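PDB 3O1I: periplasmic protein TorT from Vibrio parahaemolyticus, which probably binds trimethylamine N-oxide in the periplasm and, together with the sensor kinase TorS, signals its presence, as a member of the periplasmic binding protein family. Local coordinates for residues D[18-21]-D[22-25]; D[124-127]-D[128-131]; D[158-161]-D[162-165]; D[177-180]-D[181-185]. One frame throughout, in Å; residues are numbered along the deposited sequence.

Interaction 1 of 4, residues D[18-21]-D[22-25]; sequences SYWL and SVNY
V23 packs with its methyls against the rings of Y19 and W20, one helical turn back in the buried first turns of helix 18-32. The closer packing is with W20: V23 CG1 lies 3.7 Å from W20 CE3, the two side chains running side by side in the same direction. V23 CG1 reaches that ring because it stands anti to the backbone N (chi1 171°); CG2, beside that N, lies over the rim of the indole face. Toward Y19 the fit is looser, 4.1 Å from V23 CG2 to Y19 CD1, with the side chains crossing at a slant. A beta-branched valine suits the place, since its two methyls fill the groove beside both rings. One backbone bond is nearly straight, V23 N to Y19 O at 2.9 Å, N-H...O angle 173°. S22 and N24 are buried, and their polar ends are met by S295 N and Y12 OH. The far end of the turn is the more open: Y25 is partly exposed and its ring leads away, meeting Y299 edge-to-face. Another protein's chain touches S18 and L21. Helix 18-32 follows strand 7-12 in the beta-alpha-beta unit that continues to strand 37-42, with helix 249-263 packed against Y19, S22 and Y25.

Interaction 2 of 4, residues D[124-127]-D[128-131]; sequences KYLA and ERHP
L126 O gathers two weak backbone bonds, from R129 N at 3.1 Å and from H130 N at 2.8 Å, as helix 116-127 runs out into loop; one step earlier E128 N makes a weak bond of 3.1 Å to K124 O. Across this end Y125, still on the helix, and R129, in the loop, run side by side and point the same way. The arginine's long aliphatic part suits it to follow a tyrosine: R129 CD lies 3.9 Å from Y125 CE2, and an extended chain from CG to NE carries the guanidinium on to the hydroxyl. R129 NH1 stops 3.0 Å from Y125 OH, at an angle too poor for a hydrogen bond, while the ring and guanidinium planes are only 13° apart. P131, which has no N-H to give, ends the run with a CA-H...O contact, P131 CA to A127 O at 3.5 Å. H130 NE2 bonds Y197 OH, which R129 NE also meets weakly, and K124 NZ pairs with E121. The contact is largely at the surface, but L126 turns inward as an apolar residue should, packing on strands 167-172 and 197-200 and on I162 of helix 152-163, while Y125 lays its ring nearly parallel to that of F243.

Interaction 3 of 4, residues D[158-161]-D[162-165]; sequences FYEA and IKNS
The C-terminal turn of helix 152-163, the crossover helix of the beta-alpha-beta unit between strands 137-142 and 167-172, carries this contact, and its centre is a CH-pi interaction between I162 and F158. I162 CG1 stands over one face of the phenyl ring, 3.6 Å from the centroid and 20° off the ring normal. The isoleucine reaches it because CG1 is anti to its own carbonyl carbon (chi1 -68°), which directs that branch back along the helix; the side chains cross at a slant, with F158 CZ 3.4 Å from CG1. A flat ring and a branched aliphatic chain suit this buried side, where I162 also packs on I167 of strand 167-172.

Elsewhere on the turn E160, partly exposed and resting on Y116 and Y120, runs beside exposed K163, pointing the same way, with E160 OE1 4.1 Å from K163 NZ: opposite charges near each other, but beyond a salt bridge. So long an attraction would probably add little.

The backbone changes character here. I162 N donates to Y159 O at 3.1 Å and K163 N to E160 O at 3.1 Å, both bonds joining residues three apart, while the bonds to residues four back are weak. N164 then centres an inverse gamma turn, and the small hydroxyl of S165 turns back on the helix end: S165 OG donates to I162 O at 2.6 Å, from above the carbonyl plane.

Interaction 4 of 4, residues D[177-180]-D[181-185]; sequences NDKE and LQRNL
E180 and R183 carry the charge contact, a salt bridge of 3.1 Å between E180 OE2 and R183 NH1. The carboxylate lies over one face of the guanidinium, their planes 18° apart, so no N-H points at the oxygen and the attraction is one of charge alone. Bends in both chains, at chi2 of E180 (-43°) and chi3 of R183 (-86°), bring the groups together. The hydrogen bonds are those of a helix start. D178 is the N-cap of helix 179-192, and its short carboxylate reaches E180 N with OD1 at 3.1 Å; regular bonds follow from Q182 N to D178 O at 3.0 Å and from R183 N to K179 O at 2.7 Å. By packing, the side chain of L181 crosses that of D178 at a slant, its CG near D178 CB. Beyond the turn, Q182 NE2 bonds D176 O. While NH1 of R183 meets E180 by charge, NE pairs with E211, and R183 NH2 and K179 NZ each form a salt bridge to an acidic side chain of another protein's chain. E180 in turn faces a basic side chain of that chain, a long, weak pair. The helix start thus presents both signs of charge to its partner, consistent with an electrostatic interface.

In the fold
From the N terminus the four contacts follow in series; each lies within one continuous stretch, so none closes a long loop, and none nests in or crosses another. Interaction 1 lies in the first helix, beside the five-stranded parallel sheet. The other three belong with the four-stranded sheet: interaction 2 at the end of helix 116-127, interaction 3 at the end of helix 152-163 and interaction 4 at the start of helix 179-192. Interactions 2 and 3 touch, A127 CB packing 3.2 Å from A161 O, which joins two helix ends. Interaction 4 touches none of the others; the nearest, interaction 1, has its closest atoms about 9 Å away. Interactions 1 and 4 both meet another protein's chain.

Interaction 1 of 4, residues D[18-21]-D[22-25]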
ATOM      1  N   SER D  18      19.777 -10.899  -9.573  1.00 52.03           N
ATOM      2  CA  SER D  18      19.859 -12.071 -10.435  1.00 52.35           C
ATOM      3  C   SER D  18      21.218 -12.590  -9.946  1.00 50.74           C
ATOM      4  O   SER D  18      21.542 -13.766 -10.067  1.00 49.56           O
ATOM      5  CB  SER D  18      19.917 -11.688 -11.923  1.00 52.67           C
ATOM      6  OG  SER D  18      21.154 -11.081 -12.270  1.00 53.94           O
ATOM      7  N   TYR D  19      21.989 -11.678  -9.357  1.00 49.81           N
ATOM      8  CA  TYR D  19      23.294 -12.007  -8.817  1.00 50.85           C
ATOM      9  C   TYR D  19      23.146 -13.164  -7.840  1.00 50.59           C
ATOM     10  O   TYR D  19      23.815 -14.190  -7.990  1.00 52.49           O
ATOM     11  CB  TYR D  19      23.875 -10.788  -8.107  1.00 54.24           C
ATOM     12  CG  TYR D  19      25.292 -10.935  -7.584  1.00 59.40           C
ATOM     13  CD1 TYR D  19      26.086 -12.028  -7.926  1.00 61.41           C
ATOM     14  CD2 TYR D  19      25.859  -9.937  -6.785  1.00 61.83           C
ATOM     15  CE1 TYR D  19      27.428 -12.122  -7.489  1.00 62.76           C
ATOM     16  CE2 TYR D  19      27.190 -10.018  -6.343  1.00 64.25           C
ATOM     17  CZ  TYR D  19      27.971 -11.116  -6.702  1.00 64.32           C
ATOM     18  OH  TYR D  19      29.291 -11.204  -6.283  1.00 63.54           O
ATOM     19  N   TRP D  20      22.263 -13.010  -6.852  1.00 48.58           N
ATOM     20  CA  TRP D  20      22.054 -14.070  -5.878  1.00 46.04           C
ATOM     21  C   TRP D  20      21.091 -15.115  -6.384  1.00 47.35           C
ATOM     22  O   TRP D  20      21.116 -16.250  -5.920  1.00 48.33           O
ATOM     23  CB  TRP D  20      21.553 -13.521  -4.549  1.00 40.41           C
ATOM     24  CG  TRP D  20      22.613 -12.814  -3.770  1.00 36.50           C
ATOM     25  CD1 TRP D  20      22.898 -11.480  -3.794  1.00 35.54           C
ATOM     26  CD2 TRP D  20      23.518 -13.401  -2.828  1.00 34.95           C
ATOM     27  NE1 TRP D  20      23.923 -11.191  -2.916  1.00 33.19           N
ATOM     28  CE2 TRP D  20      24.322 -12.353  -2.310  1.00 32.88           C
ATOM     29  CE3 TRP D  20      23.725 -14.710  -2.362  1.00 35.16           C
ATOM     30  CZ2 TRP D  20      25.320 -12.571  -1.349  1.00 30.82           C
ATOM     31  CZ3 TRP D  20      24.717 -14.928  -1.403  1.00 35.92           C
ATOM     32  CH2 TRP D  20      25.503 -13.856  -0.907  1.00 33.11           C
ATOM     33  N   LEU D  21      20.232 -14.749  -7.327  1.00 49.91           N
ATOM     34  CA  LEU D  21      19.312 -15.740  -7.869  1.00 52.63           C
ATOM     35  C   LEU D  21      20.189 -16.765  -8.567  1.00 53.89           C
ATOM     36  O   LEU D  21      19.779 -17.906  -8.780  1.00 55.29           O
ATOM     37  CB  LEU D  21      18.342 -15.114  -8.873  1.00 54.24           C
ATOM     38  CG  LEU D  21      17.731 -16.095  -9.884  1.00 57.42           C
ATOM     39  CD1 LEU D  21      16.955 -17.205  -9.179  1.00 57.85           C
ATOM     40  CD2 LEU D  21      16.831 -15.334 -10.831  1.00 58.60           C
ATOM     41  N   SER D  22      21.401 -16.333  -8.923  1.00 54.54           N
ATOM     42  CA  SER D  22      22.376 -17.198  -9.582  1.00 54.55           C
ATOM     43  C   SER D  22      23.237 -17.880  -8.524  1.00 54.37           C
ATOM     44  O   SER D  22      23.331 -19.107  -8.516  1.00 53.59           O
ATOM     45  CB  SER D  22      23.233 -16.397 -10.578  1.00 53.11           C
ATOM     46  OG  SER D  22      22.537 -16.251 -11.813  1.00 47.98           O
ATOM     47  N   VAL D  23      23.854 -17.103  -7.630  1.00 54.12           N
ATOM     48  CA  VAL D  23      24.645 -17.688  -6.536  1.00 55.64           C
ATOM     49  C   VAL D  23      23.825 -18.844  -5.942  1.00 58.01           C
ATOM     50  O   VAL D  23      24.364 -19.771  -5.339  1.00 57.71           O
ATOM     51  CB  VAL D  23      24.902 -16.660  -5.392  1.00 54.39           C
ATOM     52  CG1 VAL D  23      25.518 -17.348  -4.177  1.00 52.38           C
ATOM     53  CG2 VAL D  23      25.805 -15.552  -5.874  1.00 53.51           C
ATOM     54  N   ASN D  24      22.508 -18.768  -6.116  1.00 60.52           N
ATOM     55  CA  ASN D  24      21.603 -19.781  -5.613  1.00 62.34           C
ATOM     56  C   ASN D  24      21.778 -21.054  -6.408  1.00 63.02           C
ATOM     57  O   ASN D  24      22.097 -22.089  -5.843  1.00 64.07           O
ATOM     58  CB  ASN D  24      20.153 -19.293  -5.703  1.00 62.56           C
ATOM     59  CG  ASN D  24      19.166 -20.295  -5.131  1.00 63.03           C
ATOM     60  OD1 ASN D  24      18.397 -20.920  -5.868  1.00 64.51           O
ATOM     61  ND2 ASN D  24      19.193 -20.464  -3.811  1.00 61.12           N
ATOM     62  N   TYR D  25      21.565 -20.969  -7.718  1.00 65.15           N
ATOM     63  CA  TYR D  25      21.702 -22.115  -8.625  1.00 67.43           C
ATOM     64  C   TYR D  25      23.016 -22.833  -8.337  1.00 68.47           C
ATOM     65  O   TYR D  25      23.136 -24.053  -8.496  1.00 67.18           O
ATOM     66  CB  TYR D  25      21.707 -21.616 -10.074  1.00 68.51           C
ATOM     67  CG  TYR D  25      21.494 -22.684 -11.124  1.00 70.92           C
ATOM     68  CD1 TYR D  25      20.293 -23.379 -11.190  1.00 71.95           C
ATOM     69  CD2 TYR D  25      22.486 -22.983 -12.071  1.00 72.11           C
ATOM     70  CE1 TYR D  25      20.068 -24.345 -12.172  1.00 73.17           C
ATOM     71  CE2 TYR D  25      22.274 -23.955 -13.061  1.00 71.83           C
ATOM     72  CZ  TYR D  25      21.057 -24.631 -13.103  1.00 73.35           C
ATOM     73  OH  TYR D  25      20.801 -25.593 -14.059  1.00 74.02           O
TER

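Interaction 2 of 4, residues D[124-127]-D[128-131]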
ATOM      1  N   LYS D 124      40.032  -1.269 -17.931  1.00 71.61           N
ATOM      2  CA  LYS D 124      40.994  -1.801 -18.890  1.00 70.63           C
ATOM      3  C   LYS D 124      40.345  -1.862 -20.270  1.00 69.11           C
ATOM      4  O   LYS D 124      41.003  -1.610 -21.273  1.00 70.23           O
ATOM      5  CB  LYS D 124      41.451  -3.204 -18.457  1.00 72.48           C
ATOM      6  CG  LYS D 124      42.887  -3.563 -18.833  1.00 73.64           C
ATOM      7  CD  LYS D 124      43.329  -4.905 -18.228  1.00 75.13           C
ATOM      8  CE  LYS D 124      42.542  -6.092 -18.797  1.00 75.95           C
ATOM      9  NZ  LYS D 124      43.005  -7.414 -18.258  1.00 74.71           N
ATOM     10  N   TYR D 125      39.057  -2.194 -20.323  1.00 66.00           N
ATOM     11  CA  TYR D 125      38.355  -2.272 -21.600  1.00 65.23           C
ATOM     12  C   TYR D 125      38.251  -0.908 -22.264  1.00 66.65           C
ATOM     13  O   TYR D 125      38.314  -0.796 -23.486  1.00 67.19           O
ATOM     14  CB  TYR D 125      36.942  -2.826 -21.421  1.00 62.18           C
ATOM     15  CG  TYR D 125      36.064  -2.669 -22.649  1.00 59.28           C
ATOM     16  CD1 TYR D 125      35.756  -3.764 -23.454  1.00 57.79           C
ATOM     17  CD2 TYR D 125      35.523  -1.426 -22.994  1.00 57.81           C
ATOM     18  CE1 TYR D 125      34.925  -3.632 -24.569  1.00 57.44           C
ATOM     19  CE2 TYR D 125      34.694  -1.279 -24.109  1.00 57.12           C
ATOM     20  CZ  TYR D 125      34.396  -2.387 -24.889  1.00 57.27           C
ATOM     21  OH  TYR D 125      33.543  -2.266 -25.966  1.00 55.63           O
ATOM     22  N   LEU D 126      38.074   0.132 -21.465  1.00 68.20           N
ATOM     23  CA  LEU D 126      37.945   1.459 -22.030  1.00 69.49           C
ATOM     24  C   LEU D 126      39.291   2.118 -22.295  1.00 71.39           C
ATOM     25  O   LEU D 126      39.410   2.934 -23.209  1.00 72.84           O
ATOM     26  CB  LEU D 126      37.083   2.335 -21.120  1.00 66.60           C
ATOM     27  CG  LEU D 126      35.627   1.872 -21.018  1.00 64.16           C
ATOM     28  CD1 LEU D 126      34.926   2.701 -19.971  1.00 64.39           C
ATOM     29  CD2 LEU D 126      34.923   1.998 -22.356  1.00 60.91           C
ATOM     30  N   ALA D 127      40.301   1.768 -21.506  1.00 72.95           N
ATOM     31  CA  ALA D 127      41.631   2.345 -21.695  1.00 74.74           C
ATOM     32  C   ALA D 127      42.256   1.739 -22.952  1.00 76.26           C
ATOM     33  O   ALA D 127      43.201   2.283 -23.522  1.00 76.38           O
ATOM     34  CB  ALA D 127      42.499   2.050 -20.484  1.00 73.21           C
ATOM     35  N   GLU D 128      41.705   0.602 -23.369  1.00 77.59           N
ATOM     36  CA  GLU D 128      42.175  -0.132 -24.535  1.00 78.90           C
ATOM     37  C   GLU D 128      41.365   0.279 -25.750  1.00 77.75           C
ATOM     38  O   GLU D 128      41.713  -0.028 -26.885  1.00 77.96           O
ATOM     39  CB  GLU D 128      42.015  -1.634 -24.278  1.00 82.57           C
ATOM     40  CG  GLU D 128      42.398  -2.543 -25.442  1.00 89.13           C
ATOM     41  CD  GLU D 128      42.257  -4.025 -25.101  1.00 91.85           C
ATOM     42  OE1 GLU D 128      41.161  -4.433 -24.652  1.00 93.30           O
ATOM     43  OE2 GLU D 128      43.238  -4.779 -25.288  1.00 92.34           O
ATOM     44  N   ARG D 129      40.273   0.980 -25.492  1.00 76.69           N
ATOM     45  CA  ARG D 129      39.382   1.441 -26.544  1.00 75.59           C
ATOM     46  C   ARG D 129      39.649   2.929 -26.774  1.00 75.77           C
ATOM     47  O   ARG D 129      39.233   3.507 -27.774  1.00 74.47           O
ATOM     48  CB  ARG D 129      37.937   1.221 -26.095  1.00 74.51           C
ATOM     49  CG  ARG D 129      36.879   1.464 -27.152  1.00 73.62           C
ATOM     50  CD  ARG D 129      35.514   1.666 -26.496  1.00 71.42           C
ATOM     51  NE  ARG D 129      34.426   1.710 -27.469  1.00 68.90           N
ATOM     52  CZ  ARG D 129      34.069   0.675 -28.217  1.00 68.71           C
ATOM     53  NH1 ARG D 129      34.717  -0.470 -28.092  1.00 70.19           N
ATOM     54  NH2 ARG D 129      33.073   0.781 -29.087  1.00 67.70           N
ATOM     55  N   HIS D 130      40.354   3.536 -25.827  1.00 76.28           N
ATOM     56  CA  HIS D 130      40.678   4.952 -25.887  1.00 77.11           C
ATOM     57  C   HIS D 130      42.049   5.227 -25.304  1.00 78.12           C
ATOM     58  O   HIS D 130      42.194   5.938 -24.305  1.00 77.34           O
ATOM     59  CB  HIS D 130      39.621   5.756 -25.143  1.00 77.13           C
ATOM     60  CG  HIS D 130      38.338   5.875 -25.893  1.00 78.00           C
ATOM     61  ND1 HIS D 130      38.202   6.687 -26.996  1.00 78.13           N
ATOM     62  CD2 HIS D 130      37.154   5.237 -25.742  1.00 79.20           C
ATOM     63  CE1 HIS D 130      36.986   6.546 -27.494  1.00 80.27           C
ATOM     64  NE2 HIS D 130      36.330   5.672 -26.752  1.00 80.19           N
ATOM     65  N   PRO D 131      43.083   4.656 -25.930  1.00 79.26           N
ATOM     66  CA  PRO D 131      44.463   4.831 -25.482  1.00 79.68           C
ATOM     67  C   PRO D 131      44.835   6.300 -25.383  1.00 79.69           C
ATOM     68  O   PRO D 131      44.276   7.140 -26.092  1.00 79.21           O
ATOM     69  CB  PRO D 131      45.261   4.100 -26.554  1.00 79.75           C
ATOM     70  CG  PRO D 131      44.319   2.991 -26.958  1.00 80.39           C
ATOM     71  CD  PRO D 131      43.016   3.732 -27.077  1.00 79.51           C
TER

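Interaction 3 of 4, residues D[158-161]-D[162-165]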
ATOM      1  N   PHE D 158      38.822   0.335 -10.851  1.00 77.52           N
ATOM      2  CA  PHE D 158      38.512   1.021 -12.103  1.00 76.11           C
ATOM      3  C   PHE D 158      39.503   2.145 -12.349  1.00 77.36           C
ATOM      4  O   PHE D 158      40.032   2.291 -13.448  1.00 76.98           O
ATOM      5  CB  PHE D 158      37.109   1.631 -12.063  1.00 72.11           C
ATOM      6  CG  PHE D 158      36.772   2.451 -13.279  1.00 68.00           C
ATOM      7  CD1 PHE D 158      36.266   1.844 -14.429  1.00 65.97           C
ATOM      8  CD2 PHE D 158      37.006   3.826 -13.294  1.00 64.84           C
ATOM      9  CE1 PHE D 158      35.998   2.589 -15.569  1.00 63.50           C
ATOM     10  CE2 PHE D 158      36.745   4.580 -14.429  1.00 62.32           C
ATOM     11  CZ  PHE D 158      36.241   3.961 -15.570  1.00 63.10           C
ATOM     12  N   TYR D 159      39.738   2.950 -11.321  1.00 79.86           N
ATOM     13  CA  TYR D 159      40.656   4.071 -11.432  1.00 82.81           C
ATOM     14  C   TYR D 159      42.022   3.695 -11.996  1.00 84.45           C
ATOM     15  O   TYR D 159      42.500   4.338 -12.930  1.00 84.75           O
ATOM     16  CB  TYR D 159      40.812   4.766 -10.076  1.00 83.57           C
ATOM     17  CG  TYR D 159      39.965   6.014  -9.954  1.00 86.67           C
ATOM     18  CD1 TYR D 159      38.571   5.948 -10.014  1.00 88.03           C
ATOM     19  CD2 TYR D 159      40.556   7.270  -9.825  1.00 88.43           C
ATOM     20  CE1 TYR D 159      37.785   7.106  -9.950  1.00 89.29           C
ATOM     21  CE2 TYR D 159      39.781   8.436  -9.762  1.00 89.87           C
ATOM     22  CZ  TYR D 159      38.397   8.345  -9.827  1.00 90.61           C
ATOM     23  OH  TYR D 159      37.636   9.492  -9.770  1.00 91.44           O
ATOM     24  N   GLU D 160      42.644   2.654 -11.447  1.00 86.60           N
ATOM     25  CA  GLU D 160      43.962   2.223 -11.911  1.00 88.06           C
ATOM     26  C   GLU D 160      43.989   1.917 -13.396  1.00 87.65           C
ATOM     27  O   GLU D 160      44.727   2.538 -14.153  1.00 87.55           O
ATOM     28  CB  GLU D 160      44.425   0.982 -11.148  1.00 91.05           C
ATOM     29  CG  GLU D 160      44.685   1.195  -9.659  1.00 96.46           C
ATOM     30  CD  GLU D 160      45.622   2.363  -9.367  1.00 99.13           C
ATOM     31  OE1 GLU D 160      46.524   2.639 -10.193  1.00 99.64           O
ATOM     32  OE2 GLU D 160      45.462   2.994  -8.297  1.00101.52           O
ATOM     33  N   ALA D 161      43.179   0.953 -13.807  1.00 87.60           N
ATOM     34  CA  ALA D 161      43.113   0.551 -15.203  1.00 88.25           C
ATOM     35  C   ALA D 161      42.801   1.693 -16.170  1.00 89.53           C
ATOM     36  O   ALA D 161      42.992   1.550 -17.374  1.00 90.93           O
ATOM     37  CB  ALA D 161      42.077  -0.549 -15.365  1.00 86.16           C
ATOM     38  N   ILE D 162      42.339   2.825 -15.651  1.00 90.84           N
ATOM     39  CA  ILE D 162      41.965   3.961 -16.496  1.00 91.44           C
ATOM     40  C   ILE D 162      42.898   5.166 -16.412  1.00 92.42           C
ATOM     41  O   ILE D 162      42.858   6.037 -17.279  1.00 92.73           O
ATOM     42  CB  ILE D 162      40.515   4.450 -16.134  1.00 90.65           C
ATOM     43  CG1 ILE D 162      39.482   3.394 -16.529  1.00 90.47           C
ATOM     44  CG2 ILE D 162      40.196   5.769 -16.825  1.00 89.99           C
ATOM     45  CD1 ILE D 162      39.230   3.295 -18.015  1.00 90.14           C
ATOM     46  N   LYS D 163      43.761   5.214 -15.403  1.00 93.71           N
ATOM     47  CA  LYS D 163      44.609   6.392 -15.225  1.00 95.24           C
ATOM     48  C   LYS D 163      45.500   6.871 -16.364  1.00 95.78           C
ATOM     49  O   LYS D 163      45.396   8.031 -16.773  1.00 96.34           O
ATOM     50  CB  LYS D 163      45.438   6.276 -13.941  1.00 95.37           C
ATOM     51  CG  LYS D 163      46.687   5.428 -14.002  1.00 95.44           C
ATOM     52  CD  LYS D 163      47.461   5.639 -12.711  1.00 95.44           C
ATOM     53  CE  LYS D 163      48.774   4.898 -12.690  1.00 95.77           C
ATOM     54  NZ  LYS D 163      49.474   5.149 -11.402  1.00 96.10           N
ATOM     55  N   ASN D 164      46.373   6.014 -16.880  1.00 95.57           N
ATOM     56  CA  ASN D 164      47.250   6.452 -17.957  1.00 95.69           C
ATOM     57  C   ASN D 164      46.642   6.219 -19.334  1.00 94.78           C
ATOM     58  O   ASN D 164      47.057   5.333 -20.079  1.00 95.33           O
ATOM     59  CB  ASN D 164      48.617   5.767 -17.846  1.00 97.69           C
ATOM     60  CG  ASN D 164      49.359   6.138 -16.562  1.00 98.73           C
ATOM     61  OD1 ASN D 164      49.497   7.317 -16.226  1.00 99.07           O
ATOM     62  ND2 ASN D 164      49.848   5.129 -15.848  1.00 99.11           N
ATOM     63  N   SER D 165      45.649   7.035 -19.661  1.00 93.42           N
ATOM     64  CA  SER D 165      44.966   6.952 -20.941  1.00 92.20           C
ATOM     65  C   SER D 165      44.159   8.230 -21.142  1.00 91.72           C
ATOM     66  O   SER D 165      44.172   9.117 -20.287  1.00 91.98           O
ATOM     67  CB  SER D 165      44.053   5.725 -20.980  1.00 91.96           C
ATOM     68  OG  SER D 165      43.167   5.712 -19.878  1.00 91.42           O
TER

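Interaction 4 of 4, residues D[177-180]-D[181-185]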
ATOM      1  N   ASN D 177      21.127   0.875  -5.060  1.00 71.46           N
ATOM      2  CA  ASN D 177      20.893   0.141  -6.290  1.00 71.73           C
ATOM      3  C   ASN D 177      19.447  -0.233  -6.520  1.00 69.52           C
ATOM      4  O   ASN D 177      19.086  -1.403  -6.599  1.00 69.26           O
ATOM      5  CB  ASN D 177      21.793  -1.096  -6.366  1.00 74.74           C
ATOM      6  CG  ASN D 177      23.268  -0.729  -6.484  1.00 77.92           C
ATOM      7  OD1 ASN D 177      23.648   0.132  -7.290  1.00 76.79           O
ATOM      8  ND2 ASN D 177      24.105  -1.379  -5.680  1.00 79.86           N
ATOM      9  N   ASP D 178      18.621   0.796  -6.623  1.00 68.01           N
ATOM     10  CA  ASP D 178      17.205   0.641  -6.902  1.00 67.22           C
ATOM     11  C   ASP D 178      17.131   1.059  -8.367  1.00 63.44           C
ATOM     12  O   ASP D 178      17.727   2.061  -8.750  1.00 62.31           O
ATOM     13  CB  ASP D 178      16.398   1.610  -6.037  1.00 71.72           C
ATOM     14  CG  ASP D 178      14.897   1.401  -6.150  1.00 76.49           C
ATOM     15  OD1 ASP D 178      14.364   1.313  -7.286  1.00 79.12           O
ATOM     16  OD2 ASP D 178      14.244   1.339  -5.085  1.00 79.79           O
ATOM     17  N   LYS D 179      16.416   0.314  -9.191  1.00 60.84           N
ATOM     18  CA  LYS D 179      16.346   0.682 -10.596  1.00 61.45           C
ATOM     19  C   LYS D 179      15.892   2.135 -10.767  1.00 61.08           C
ATOM     20  O   LYS D 179      16.516   2.907 -11.508  1.00 60.13           O
ATOM     21  CB  LYS D 179      15.410  -0.265 -11.341  1.00 62.83           C
ATOM     22  CG  LYS D 179      15.688  -0.368 -12.840  1.00 64.99           C
ATOM     23  CD  LYS D 179      14.904  -1.526 -13.446  1.00 67.26           C
ATOM     24  CE  LYS D 179      14.983  -1.551 -14.958  1.00 69.66           C
ATOM     25  NZ  LYS D 179      14.037  -2.568 -15.517  1.00 70.56           N
ATOM     26  N   GLU D 180      14.829   2.512 -10.057  1.00 59.62           N
ATOM     27  CA  GLU D 180      14.299   3.871 -10.134  1.00 58.67           C
ATOM     28  C   GLU D 180      15.241   4.997  -9.714  1.00 58.21           C
ATOM     29  O   GLU D 180      15.279   6.049 -10.356  1.00 56.47           O
ATOM     30  CB  GLU D 180      13.010   3.971  -9.331  1.00 59.17           C
ATOM     31  CG  GLU D 180      11.849   3.230  -9.964  1.00 62.10           C
ATOM     32  CD  GLU D 180      11.757   3.436 -11.482  1.00 62.68           C
ATOM     33  OE1 GLU D 180      11.866   4.594 -11.953  1.00 60.50           O
ATOM     34  OE2 GLU D 180      11.565   2.427 -12.201  1.00 62.75           O
ATOM     35  N   LEU D 181      15.993   4.785  -8.638  1.00 58.16           N
ATOM     36  CA  LEU D 181      16.930   5.796  -8.157  1.00 59.04           C
ATOM     37  C   LEU D 181      18.075   5.952  -9.153  1.00 58.71           C
ATOM     38  O   LEU D 181      18.624   7.047  -9.329  1.00 56.74           O
ATOM     39  CB  LEU D 181      17.503   5.391  -6.796  1.00 61.59           C
ATOM     40  CG  LEU D 181      16.526   4.902  -5.730  1.00 62.33           C
ATOM     41  CD1 LEU D 181      17.289   4.647  -4.439  1.00 62.04           C
ATOM     42  CD2 LEU D 181      15.431   5.940  -5.517  1.00 63.90           C
ATOM     43  N   GLN D 182      18.437   4.837  -9.790  1.00 58.50           N
ATOM     44  CA  GLN D 182      19.510   4.826 -10.783  1.00 57.85           C
ATOM     45  C   GLN D 182      18.999   5.427 -12.093  1.00 56.50           C
ATOM     46  O   GLN D 182      19.701   6.206 -12.742  1.00 53.67           O
ATOM     47  CB  GLN D 182      20.007   3.392 -11.027  1.00 57.30           C
ATOM     48  CG  GLN D 182      20.832   2.786  -9.891  1.00 55.85           C
ATOM     49  CD  GLN D 182      22.056   3.622  -9.539  1.00 55.75           C
ATOM     50  OE1 GLN D 182      22.795   4.071 -10.420  1.00 54.91           O
ATOM     51  NE2 GLN D 182      22.283   3.821  -8.242  1.00 53.74           N
ATOM     52  N   ARG D 183      17.771   5.065 -12.469  1.00 56.14           N
ATOM     53  CA  ARG D 183      17.174   5.586 -13.694  1.00 55.92           C
ATOM     54  C   ARG D 183      17.287   7.088 -13.632  1.00 55.24           C
ATOM     55  O   ARG D 183      17.723   7.738 -14.582  1.00 54.14           O
ATOM     56  CB  ARG D 183      15.695   5.207 -13.808  1.00 55.49           C
ATOM     57  CG  ARG D 183      15.025   5.847 -15.018  1.00 56.82           C
ATOM     58  CD  ARG D 183      13.542   5.533 -15.114  1.00 57.22           C
ATOM     59  NE  ARG D 183      13.270   4.276 -15.807  1.00 59.71           N
ATOM     60  CZ  ARG D 183      13.472   3.073 -15.285  1.00 59.94           C
ATOM     61  NH1 ARG D 183      13.955   2.959 -14.054  1.00 62.51           N
ATOM     62  NH2 ARG D 183      13.180   1.987 -15.984  1.00 57.49           N
ATOM     63  N   ASN D 184      16.876   7.627 -12.491  1.00 55.56           N
ATOM     64  CA  ASN D 184      16.929   9.058 -12.252  1.00 55.73           C
ATOM     65  C   ASN D 184      18.371   9.543 -12.449  1.00 53.64           C
ATOM     66  O   ASN D 184      18.612  10.604 -13.022  1.00 51.39           O
ATOM     67  CB  ASN D 184      16.441   9.354 -10.829  1.00 58.89           C
ATOM     68  CG  ASN D 184      16.466  10.829 -10.499  1.00 61.96           C
ATOM     69  OD1 ASN D 184      15.679  11.616 -11.032  1.00 65.68           O
ATOM     70  ND2 ASN D 184      17.383  11.216  -9.619  1.00 63.70           N
ATOM     71  N   LEU D 185      19.329   8.752 -11.980  1.00 52.45           N
ATOM     72  CA  LEU D 185      20.732   9.115 -12.125  1.00 52.97           C
ATOM     73  C   LEU D 185      21.202   9.060 -13.575  1.00 51.16           C
ATOM     74  O   LEU D 185      22.063   9.833 -14.001  1.00 49.02           O
ATOM     75  CB  LEU D 185      21.609   8.197 -11.276  1.00 56.39           C
ATOM     76  CG  LEU D 185      21.677   8.548  -9.795  1.00 59.37           C
ATOM     77  CD1 LEU D 185      22.758   7.701  -9.126  1.00 60.35           C
ATOM     78  CD2 LEU D 185      21.998  10.031  -9.645  1.00 59.52           C
TER